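Local atomic coordinates of putative aldehyde dehydrogenase AldY (Bacillus subtilis, PDB entry 4DNG), a protein that probably oxidises aldehydes to carboxylates with NAD(+) as hydride acceptor, and may help protect cells against stress from ethanol and related compounds. Residues G145-I150 / P224-F229; Q45-F50 / L219-P224; R249-L254 / V465-V470. All coordinates share one frame; numbering follows the deposited sequence.

Interaction 1: G145-I150 / P224-F229; sequences GVISSI and PRLISF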
loop_
_atom_site.group_PDB
_atom_site.type_symbol
_atom_site.label_atom_id
_atom_site.label_comp_id
_atom_site.label_asym_id
_atom_site.label_seq_id
_atom_site.Cartn_x
_atom_site.Cartn_y
_atom_site.Cartn_z
ATOM N N GLY A 145 -14.539 1.869 2.848
ATOM C CA GLY A 145 -15.594 2.016 1.848
ATOM C C GLY A 145 -15.970 0.666 1.251
ATOM O O GLY A 145 -16.404 -0.251 1.969
ATOM N N VAL A 146 -15.796 0.528 -0.053
ATOM C CA VAL A 146 -16.225 -0.686 -0.743
ATOM C C VAL A 146 -15.027 -1.530 -1.121
ATOM O O VAL A 146 -14.115 -1.041 -1.776
ATOM C CB VAL A 146 -17.029 -0.369 -2.011
ATOM C CG1 VAL A 146 -17.375 -1.657 -2.746
ATOM C CG2 VAL A 146 -18.278 0.430 -1.653
ATOM N N ILE A 147 -15.053 -2.802 -0.721
ATOM C CA ILE A 147 -13.927 -3.715 -0.901
ATOM C C ILE A 147 -14.232 -4.584 -2.126
ATOM O O ILE A 147 -15.341 -5.126 -2.230
ATOM C CB ILE A 147 -13.765 -4.653 0.331
ATOM C CG1 ILE A 147 -13.727 -3.873 1.663
ATOM C CG2 ILE A 147 -12.564 -5.585 0.186
ATOM C CD1 ILE A 147 -12.603 -2.860 1.787
ATOM N N SER A 148 -13.256 -4.697 -3.039
ATOM C CA SER A 148 -13.280 -5.679 -4.112
ATOM C C SER A 148 -12.458 -6.904 -3.722
ATOM O O SER A 148 -11.235 -6.829 -3.508
ATOM C CB SER A 148 -12.773 -5.098 -5.422
ATOM O OG SER A 148 -13.281 -5.837 -6.524
ATOM N N SER A 149 -13.141 -8.040 -3.667
ATOM C CA SER A 149 -12.576 -9.272 -3.115
ATOM C C SER A 149 -12.644 -10.411 -4.130
ATOM O O SER A 149 -13.712 -10.670 -4.685
ATOM C CB SER A 149 -13.353 -9.631 -1.858
ATOM O OG SER A 149 -13.008 -10.908 -1.396
ATOM N N ILE A 150 -11.498 -11.061 -4.372
ATOM C CA ILE A 150 -11.348 -12.123 -5.368
ATOM C C ILE A 150 -10.616 -13.309 -4.756
ATOM O O ILE A 150 -9.532 -13.149 -4.179
ATOM C CB ILE A 150 -10.520 -11.649 -6.576
ATOM C CG1 ILE A 150 -11.177 -10.438 -7.243
ATOM C CG2 ILE A 150 -10.277 -12.790 -7.584
ATOM C CD1 ILE A 150 -10.235 -9.646 -8.123
ATOM N N PRO A 224 -14.433 0.619 -5.734
ATOM C CA PRO A 224 -13.840 -0.019 -4.559
ATOM C C PRO A 224 -12.523 0.598 -4.173
ATOM O O PRO A 224 -11.747 0.967 -5.063
ATOM C CB PRO A 224 -13.582 -1.468 -5.032
ATOM C CG PRO A 224 -13.473 -1.382 -6.506
ATOM C CD PRO A 224 -14.412 -0.269 -6.916
ATOM N N ARG A 225 -12.239 0.662 -2.869
ATOM C CA ARG A 225 -11.000 1.293 -2.394
ATOM C C ARG A 225 -9.889 0.322 -1.997
ATOM O O ARG A 225 -8.755 0.734 -1.755
ATOM C CB ARG A 225 -11.296 2.308 -1.304
ATOM C CG ARG A 225 -11.575 3.682 -1.871
ATOM C CD ARG A 225 -12.224 4.603 -0.860
ATOM N NE ARG A 225 -13.132 5.532 -1.543
ATOM C CZ ARG A 225 -13.096 6.858 -1.436
ATOM N NH1 ARG A 225 -12.205 7.450 -0.648
ATOM N NH2 ARG A 225 -13.972 7.597 -2.109
ATOM N N LEU A 226 -10.216 -0.972 -1.971
ATOM C CA LEU A 226 -9.218 -2.031 -1.805
ATOM C C LEU A 226 -9.541 -3.208 -2.706
ATOM O O LEU A 226 -10.708 -3.616 -2.800
ATOM C CB LEU A 226 -9.160 -2.490 -0.362
ATOM C CG LEU A 226 -8.351 -3.731 -0.003
ATOM C CD1 LEU A 226 -6.910 -3.402 0.270
ATOM C CD2 LEU A 226 -8.945 -4.340 1.242
ATOM N N ILE A 227 -8.508 -3.718 -3.384
ATOM C CA ILE A 227 -8.565 -4.982 -4.094
ATOM C C ILE A 227 -7.853 -5.995 -3.229
ATOM O O ILE A 227 -6.684 -5.819 -2.882
ATOM C CB ILE A 227 -7.800 -5.004 -5.436
ATOM C CG1 ILE A 227 -8.020 -3.744 -6.273
ATOM C CG2 ILE A 227 -8.186 -6.252 -6.232
ATOM C CD1 ILE A 227 -9.456 -3.534 -6.664
ATOM N N SER A 228 -8.565 -7.065 -2.916
ATOM C CA SER A 228 -8.043 -8.202 -2.188
ATOM C C SER A 228 -7.971 -9.368 -3.191
ATOM O O SER A 228 -8.976 -9.697 -3.809
ATOM C CB SER A 228 -9.002 -8.509 -1.028
ATOM O OG SER A 228 -8.592 -9.655 -0.321
ATOM N N PHE A 229 -6.788 -9.964 -3.370
ATOM C CA PHE A 229 -6.565 -11.017 -4.374
ATOM C C PHE A 229 -5.592 -12.087 -3.876
ATOM O O PHE A 229 -4.581 -11.774 -3.234
ATOM C CB PHE A 229 -6.033 -10.393 -5.683
ATOM C CG PHE A 229 -5.649 -11.403 -6.758
ATOM C CD1 PHE A 229 -6.619 -12.027 -7.535
ATOM C CD2 PHE A 229 -4.315 -11.695 -7.016
ATOM C CE1 PHE A 229 -6.272 -12.950 -8.524
ATOM C CE2 PHE A 229 -3.956 -12.608 -8.005
ATOM C CZ PHE A 229 -4.940 -13.244 -8.757
#

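Interaction 2: Q45-F50 / L219-P224; sequences QLEDAF and LTNPIP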
loop_
_atom_site.group_PDB
_atom_site.type_symbol
_atom_site.label_atom_id
_atom_site.label_comp_id
_atom_site.label_asym_id
_atom_site.label_seq_id
_atom_site.Cartn_x
_atom_site.Cartn_y
_atom_site.Cartn_z
ATOM N N GLN A 45 -24.243 -6.236 -14.556
ATOM C CA GLN A 45 -24.623 -6.703 -13.209
ATOM C C GLN A 45 -23.558 -6.395 -12.124
ATOM O O GLN A 45 -23.894 -6.018 -10.985
ATOM C CB GLN A 45 -24.925 -8.206 -13.237
ATOM C CG GLN A 45 -26.239 -8.577 -13.907
ATOM C CD GLN A 45 -26.524 -10.064 -13.856
ATOM O OE1 GLN A 45 -25.982 -10.840 -14.643
ATOM N NE2 GLN A 45 -27.392 -10.468 -12.936
ATOM N N LEU A 46 -22.286 -6.562 -12.487
ATOM C CA LEU A 46 -21.167 -6.244 -11.585
ATOM C C LEU A 46 -21.159 -4.766 -11.256
ATOM O O LEU A 46 -21.081 -4.391 -10.088
ATOM C CB LEU A 46 -19.812 -6.681 -12.176
ATOM C CG LEU A 46 -18.511 -6.500 -11.378
ATOM C CD1 LEU A 46 -18.530 -7.270 -10.065
ATOM C CD2 LEU A 46 -17.302 -6.894 -12.223
ATOM N N GLU A 47 -21.263 -3.927 -12.284
ATOM C CA GLU A 47 -21.377 -2.481 -12.060
ATOM C C GLU A 47 -22.584 -2.117 -11.188
ATOM O O GLU A 47 -22.435 -1.308 -10.285
ATOM C CB GLU A 47 -21.368 -1.695 -13.364
ATOM C CG GLU A 47 -20.074 -1.819 -14.149
ATOM C CD GLU A 47 -20.287 -1.767 -15.657
ATOM O OE1 GLU A 47 -21.436 -1.948 -16.108
ATOM O OE2 GLU A 47 -19.313 -1.561 -16.406
ATOM N N ASP A 48 -23.759 -2.709 -11.423
ATOM C CA ASP A 48 -24.873 -2.514 -10.475
ATOM C C ASP A 48 -24.425 -2.839 -9.036
ATOM O O ASP A 48 -24.639 -2.048 -8.109
ATOM C CB ASP A 48 -26.088 -3.371 -10.825
ATOM C CG ASP A 48 -26.757 -2.965 -12.126
ATOM O OD1 ASP A 48 -26.442 -1.888 -12.682
ATOM O OD2 ASP A 48 -27.613 -3.748 -12.589
ATOM N N ALA A 49 -23.777 -3.994 -8.877
ATOM C CA ALA A 49 -23.351 -4.501 -7.579
ATOM C C ALA A 49 -22.393 -3.560 -6.857
ATOM O O ALA A 49 -22.571 -3.280 -5.670
ATOM C CB ALA A 49 -22.740 -5.879 -7.740
ATOM N N PHE A 50 -21.378 -3.068 -7.563
ATOM C CA PHE A 50 -20.539 -2.010 -7.010
ATOM C C PHE A 50 -21.349 -0.753 -6.611
ATOM O O PHE A 50 -21.161 -0.227 -5.515
ATOM C CB PHE A 50 -19.389 -1.669 -7.965
ATOM C CG PHE A 50 -18.200 -2.595 -7.829
ATOM C CD1 PHE A 50 -17.552 -2.737 -6.604
ATOM C CD2 PHE A 50 -17.732 -3.328 -8.924
ATOM C CE1 PHE A 50 -16.454 -3.578 -6.461
ATOM C CE2 PHE A 50 -16.644 -4.183 -8.779
ATOM C CZ PHE A 50 -15.994 -4.305 -7.544
ATOM N N LEU A 219 -11.450 -4.713 -11.102
ATOM C CA LEU A 219 -10.214 -3.993 -10.945
ATOM C C LEU A 219 -10.363 -2.530 -11.310
ATOM O O LEU A 219 -9.811 -1.651 -10.636
ATOM C CB LEU A 219 -9.133 -4.629 -11.823
ATOM C CG LEU A 219 -8.810 -6.135 -11.737
ATOM C CD1 LEU A 219 -7.527 -6.466 -12.509
ATOM C CD2 LEU A 219 -8.697 -6.623 -10.303
ATOM N N THR A 220 -11.124 -2.278 -12.368
ATOM C CA THR A 220 -11.198 -0.975 -13.040
ATOM C C THR A 220 -12.287 -0.059 -12.484
ATOM O O THR A 220 -12.258 1.165 -12.667
ATOM C CB THR A 220 -11.534 -1.185 -14.529
ATOM O OG1 THR A 220 -10.474 -1.916 -15.157
ATOM C CG2 THR A 220 -11.654 0.152 -15.221
ATOM N N ASN A 221 -13.289 -0.655 -11.855
ATOM C CA ASN A 221 -14.394 0.118 -11.386
ATOM C C ASN A 221 -13.816 1.157 -10.431
ATOM O O ASN A 221 -13.019 0.807 -9.541
ATOM C CB ASN A 221 -15.437 -0.776 -10.707
ATOM C CG ASN A 221 -16.741 -0.046 -10.446
ATOM O OD1 ASN A 221 -16.758 0.962 -9.755
ATOM N ND2 ASN A 221 -17.829 -0.546 -11.001
ATOM N N PRO A 222 -14.159 2.443 -10.648
ATOM C CA PRO A 222 -13.608 3.471 -9.758
ATOM C C PRO A 222 -14.049 3.299 -8.313
ATOM O O PRO A 222 -13.305 3.714 -7.423
ATOM C CB PRO A 222 -14.127 4.807 -10.334
ATOM C CG PRO A 222 -14.939 4.475 -11.545
ATOM C CD PRO A 222 -14.774 3.009 -11.864
ATOM N N ILE A 223 -15.213 2.674 -8.073
ATOM C CA ILE A 223 -15.739 2.513 -6.695
ATOM C C ILE A 223 -14.798 1.913 -5.614
ATOM O O ILE A 223 -14.432 2.606 -4.668
ATOM C CB ILE A 223 -17.075 1.743 -6.625
ATOM C CG1 ILE A 223 -18.147 2.330 -7.574
ATOM C CG2 ILE A 223 -17.561 1.700 -5.172
ATOM C CD1 ILE A 223 -18.461 3.797 -7.410
ATOM N N PRO A 224 -14.433 0.619 -5.734
ATOM C CA PRO A 224 -13.840 -0.019 -4.559
ATOM C C PRO A 224 -12.523 0.598 -4.173
ATOM O O PRO A 224 -11.747 0.967 -5.063
ATOM C CB PRO A 224 -13.582 -1.468 -5.032
ATOM C CG PRO A 224 -13.473 -1.382 -6.506
ATOM C CD PRO A 224 -14.412 -0.269 -6.916
#

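Interaction 3: R249-L254 / V465-V470; sequences RMALEL and VEEFTV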
loop_
_atom_site.group_PDB
_atom_site.type_symbol
_atom_site.label_atom_id
_atom_site.label_comp_id
_atom_site.label_asym_id
_atom_site.label_seq_id
_atom_site.Cartn_x
_atom_site.Cartn_y
_atom_site.Cartn_z
ATOM N N ARG A 249 -5.881 0.626 -2.464
ATOM C CA ARG A 249 -5.066 -0.257 -1.637
ATOM C C ARG A 249 -5.126 -1.682 -2.209
ATOM O O ARG A 249 -6.004 -1.997 -2.984
ATOM C CB ARG A 249 -5.518 -0.225 -0.165
ATOM C CG ARG A 249 -5.565 1.168 0.443
ATOM C CD ARG A 249 -4.958 1.190 1.835
ATOM N NE ARG A 249 -5.873 0.700 2.864
ATOM C CZ ARG A 249 -6.484 1.465 3.768
ATOM N NH1 ARG A 249 -7.296 0.903 4.652
ATOM N NH2 ARG A 249 -6.294 2.780 3.804
ATOM N N MET A 250 -4.176 -2.536 -1.854
ATOM C CA MET A 250 -4.151 -3.856 -2.416
ATOM C C MET A 250 -3.559 -4.909 -1.480
ATOM O O MET A 250 -2.434 -4.801 -1.028
ATOM C CB MET A 250 -3.542 -3.837 -3.831
ATOM C CG MET A 250 -2.038 -3.809 -3.967
ATOM S SD MET A 250 -1.617 -3.387 -5.668
ATOM C CE MET A 250 -1.151 -1.666 -5.507
ATOM N N ALA A 251 -4.365 -5.910 -1.155
ATOM C CA ALA A 251 -3.914 -7.032 -0.342
ATOM C C ALA A 251 -3.750 -8.213 -1.280
ATOM O O ALA A 251 -4.684 -8.967 -1.538
ATOM C CB ALA A 251 -4.932 -7.352 0.755
ATOM N N LEU A 252 -2.553 -8.340 -1.813
ATOM C CA LEU A 252 -2.241 -9.367 -2.768
ATOM C C LEU A 252 -1.529 -10.534 -2.091
ATOM O O LEU A 252 -0.645 -10.337 -1.268
ATOM C CB LEU A 252 -1.384 -8.773 -3.893
ATOM C CG LEU A 252 -1.969 -7.598 -4.667
ATOM C CD1 LEU A 252 -1.081 -7.255 -5.859
ATOM C CD2 LEU A 252 -3.407 -7.870 -5.127
ATOM N N GLU A 253 -1.937 -11.753 -2.420
ATOM C CA GLU A 253 -1.209 -12.951 -1.984
ATOM C C GLU A 253 -0.873 -13.801 -3.200
ATOM O O GLU A 253 -1.761 -14.226 -3.956
ATOM C CB GLU A 253 -2.031 -13.733 -0.973
ATOM C CG GLU A 253 -1.335 -14.960 -0.421
ATOM C CD GLU A 253 -1.686 -15.206 1.032
ATOM O OE1 GLU A 253 -2.040 -16.361 1.370
ATOM O OE2 GLU A 253 -1.604 -14.239 1.825
ATOM N N LEU A 254 0.411 -14.038 -3.407
ATOM C CA LEU A 254 0.868 -14.553 -4.700
ATOM C C LEU A 254 1.767 -15.772 -4.558
ATOM O O LEU A 254 2.567 -15.865 -3.625
ATOM C CB LEU A 254 1.577 -13.427 -5.488
ATOM C CG LEU A 254 0.759 -12.132 -5.600
ATOM C CD1 LEU A 254 1.589 -10.979 -6.104
ATOM C CD2 LEU A 254 -0.467 -12.299 -6.495
ATOM N N VAL A 465 -6.958 -4.382 10.930
ATOM C CA VAL A 465 -7.777 -3.189 11.194
ATOM C C VAL A 465 -7.304 -1.997 10.358
ATOM O O VAL A 465 -8.116 -1.323 9.737
ATOM C CB VAL A 465 -7.839 -2.868 12.719
ATOM C CG1 VAL A 465 -8.230 -1.425 12.994
ATOM C CG2 VAL A 465 -8.808 -3.813 13.422
ATOM N N GLU A 466 -5.993 -1.761 10.315
ATOM C CA GLU A 466 -5.424 -0.703 9.470
ATOM C C GLU A 466 -5.750 -0.933 7.992
ATOM O O GLU A 466 -5.958 0.028 7.262
ATOM C CB GLU A 466 -3.895 -0.579 9.626
ATOM C CG GLU A 466 -3.337 -0.582 11.050
ATOM C CD GLU A 466 -3.767 0.614 11.897
ATOM O OE1 GLU A 466 -3.949 1.732 11.359
ATOM O OE2 GLU A 466 -3.913 0.432 13.126
ATOM N N GLU A 467 -5.798 -2.198 7.558
ATOM C CA GLU A 467 -5.978 -2.523 6.135
ATOM C C GLU A 467 -7.375 -2.181 5.664
ATOM O O GLU A 467 -7.554 -1.713 4.545
ATOM C CB GLU A 467 -5.666 -4.000 5.832
ATOM C CG GLU A 467 -4.199 -4.334 5.557
ATOM C CD GLU A 467 -3.974 -5.821 5.243
ATOM O OE1 GLU A 467 -3.467 -6.558 6.122
ATOM O OE2 GLU A 467 -4.312 -6.265 4.122
ATOM N N PHE A 468 -8.356 -2.375 6.537
ATOM C CA PHE A 468 -9.767 -2.209 6.174
ATOM C C PHE A 468 -10.376 -0.938 6.740
ATOM O O PHE A 468 -11.581 -0.707 6.618
ATOM C CB PHE A 468 -10.578 -3.452 6.581
ATOM C CG PHE A 468 -10.220 -4.674 5.781
ATOM C CD1 PHE A 468 -10.869 -4.949 4.581
ATOM C CD2 PHE A 468 -9.204 -5.528 6.208
ATOM C CE1 PHE A 468 -10.529 -6.065 3.826
ATOM C CE2 PHE A 468 -8.859 -6.636 5.460
ATOM C CZ PHE A 468 -9.520 -6.905 4.265
ATOM N N THR A 469 -9.546 -0.099 7.349
ATOM C CA THR A 469 -10.032 1.201 7.818
ATOM C C THR A 469 -9.158 2.310 7.332
ATOM O O THR A 469 -7.999 2.076 6.977
ATOM C CB THR A 469 -10.113 1.295 9.352
ATOM O OG1 THR A 469 -8.794 1.204 9.922
ATOM C CG2 THR A 469 -11.025 0.197 9.909
ATOM N N VAL A 470 -9.716 3.520 7.320
ATOM C CA VAL A 470 -8.918 4.712 7.072
ATOM C C VAL A 470 -8.679 5.546 8.345
ATOM O O VAL A 470 -9.480 5.571 9.293
ATOM C CB VAL A 470 -9.499 5.539 5.920
ATOM C CG1 VAL A 470 -10.695 6.359 6.383
ATOM C CG2 VAL A 470 -8.418 6.422 5.307
#

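Interaction 1: G145-I150 / P224-F229
The ring of F229 meets I150 at its edge: I150 CG2 lies in the ring plane, 3.7 Å from F229 CD1, while V235, I239, L252 and L254 also pack against this phenylalanine. I150 CG2 gets there because it stands anti to the backbone N of I150, with CG1 (chi1 -59°) turned the other way, toward I227. The two side chains cross obliquely at the C-terminal ends of parallel strands 146-150 and 226-229, whose axes approach to 4.7 Å. S148 takes both bonds of its residue pair with I227: its N donates to L226 O (2.8 Å), and its O accepts from S228 N at 2.7 Å. R225 N to V146 O and I150 N to S228 O (2.9 Å) extend the series at either end. On the face of S148 and I227, S148 CB touches both P224 CB (3.7 Å) and I227 CD1 (3.9 Å), and its OG is held by the backbone O of M218. On the other face, I147 and L226 lie side by side, I147 CG2 4.0 Å from L226 CD2, and the buried hydroxyls of S149 and S228 are bonded to H176 and S163. R225 reaches outward to a salt bridge with D429 of the second subunit. Helices 43-60 and 233-246 both cover the S148 and I227 face; S163 comes from helix 156-169 on the other. Parallel strands sandwiched by helices, with the by-similarity NAD(+)-binding residues beginning at the end of strand 226-231, are characteristic of the Rossmann-like cofactor domain of aldehyde dehydrogenases.

Interaction 2: Q45-F50 / L219-P224
Helix 43-60 runs past the turn that follows helix 217-220, the two backbones coming within 6.6 Å between the CA atoms of F50 and I223. That turn is an Asx turn: N221 OD1 accepts the backbone N of I223 at 2.9 Å, in the carbonyl plane. The bond fixes the amide, and N221 CG, placed anti to its own backbone N (chi1 -168°), carries ND2 toward the helix. There ND2 comes 3.5 Å from F50 CD2, with the amide plane turned 44° from the ring and the approach oblique, a van der Waals contact. P224 crosses F50 at about a right angle; its CD sits over one face of the ring, offset toward the rim, in a CH-pi contact 4.2 Å from the centroid. V146, S148 and V175 of the central sheet also touch this ring, which fills the seam between helix, turn and strands of the NAD(+)-binding domain. With an alanine here, P224 is likely to be left facing a gap and the N221 amide to lose its packing surface. Nearer the surface, E47 CG reaches N221 ND2 at 4.1 Å. I223 packs at the root of the F50 side chain, its CG1 4.2 Å from F50 CB.

Interaction 3: R249-L254 / V465-V470
R249 reaches from the first residue of strand 249-254 to the junction of helix 462-468 and strand 469-477, where it bonds one carbonyl of each. Its CB leaves the backbone toward the helix and packs on L226. The chain then bends twice, at chi2 (-136°) and chi3, which swings the guanidinium round to the helix end. NE makes a weak bond to E467 O at 3.4 Å. NH1 does most of the work: it donates to E467 O at 2.6 Å in an almost straight bond (175°), the acceptor lying in the guanidinium plane, and to T469 O at 2.7 Å. In both cases the nitrogen stands above the carbonyl plane and not on a lone pair. NH2 lies 3.7 Å from T469 O, too far for a bond, and 4.5 Å from V470 CG2. The cation thus sits among backbone carbonyls near the end of the helix, a setting likely to suit its positive charge. T469 OG1 donates to V465 O at 2.6 Å, tying the start of the following strand back to the same turn. Farther along, E467 extends its carboxylate over A251, with OE2 3.6 Å from A251 CB. E253, a predicted active-site residue, stands two places beyond A251. Strand 249-254 pairs with strand 226-231 on one flank, M250 packs on M250 of the second subunit, and the ring of F468 packs on I147 and L226 of the sheet.

How the interactions relate
From the N terminus, helix 43-60 opens interaction 2, strand 135-150 opens interaction 1, and both close in succession: 219-224 returns to the helix, then 224-229 returns to the strand. The two loops therefore cross, sharing P224, and F50 against S148 and V146 joins the helical layer to the sheet. Interaction 3 follows in series: strand 249-254, bonded beside strand 226-231 through I227 O to A251 N and F229 O to E253 N, waits some 210 residues for 465-470. That late segment brings the C-terminal region back to the NAD(+)-binding domain, where strand 469-477 pairs antiparallel with strand 135-150. Interactions 2 and 3 do not touch.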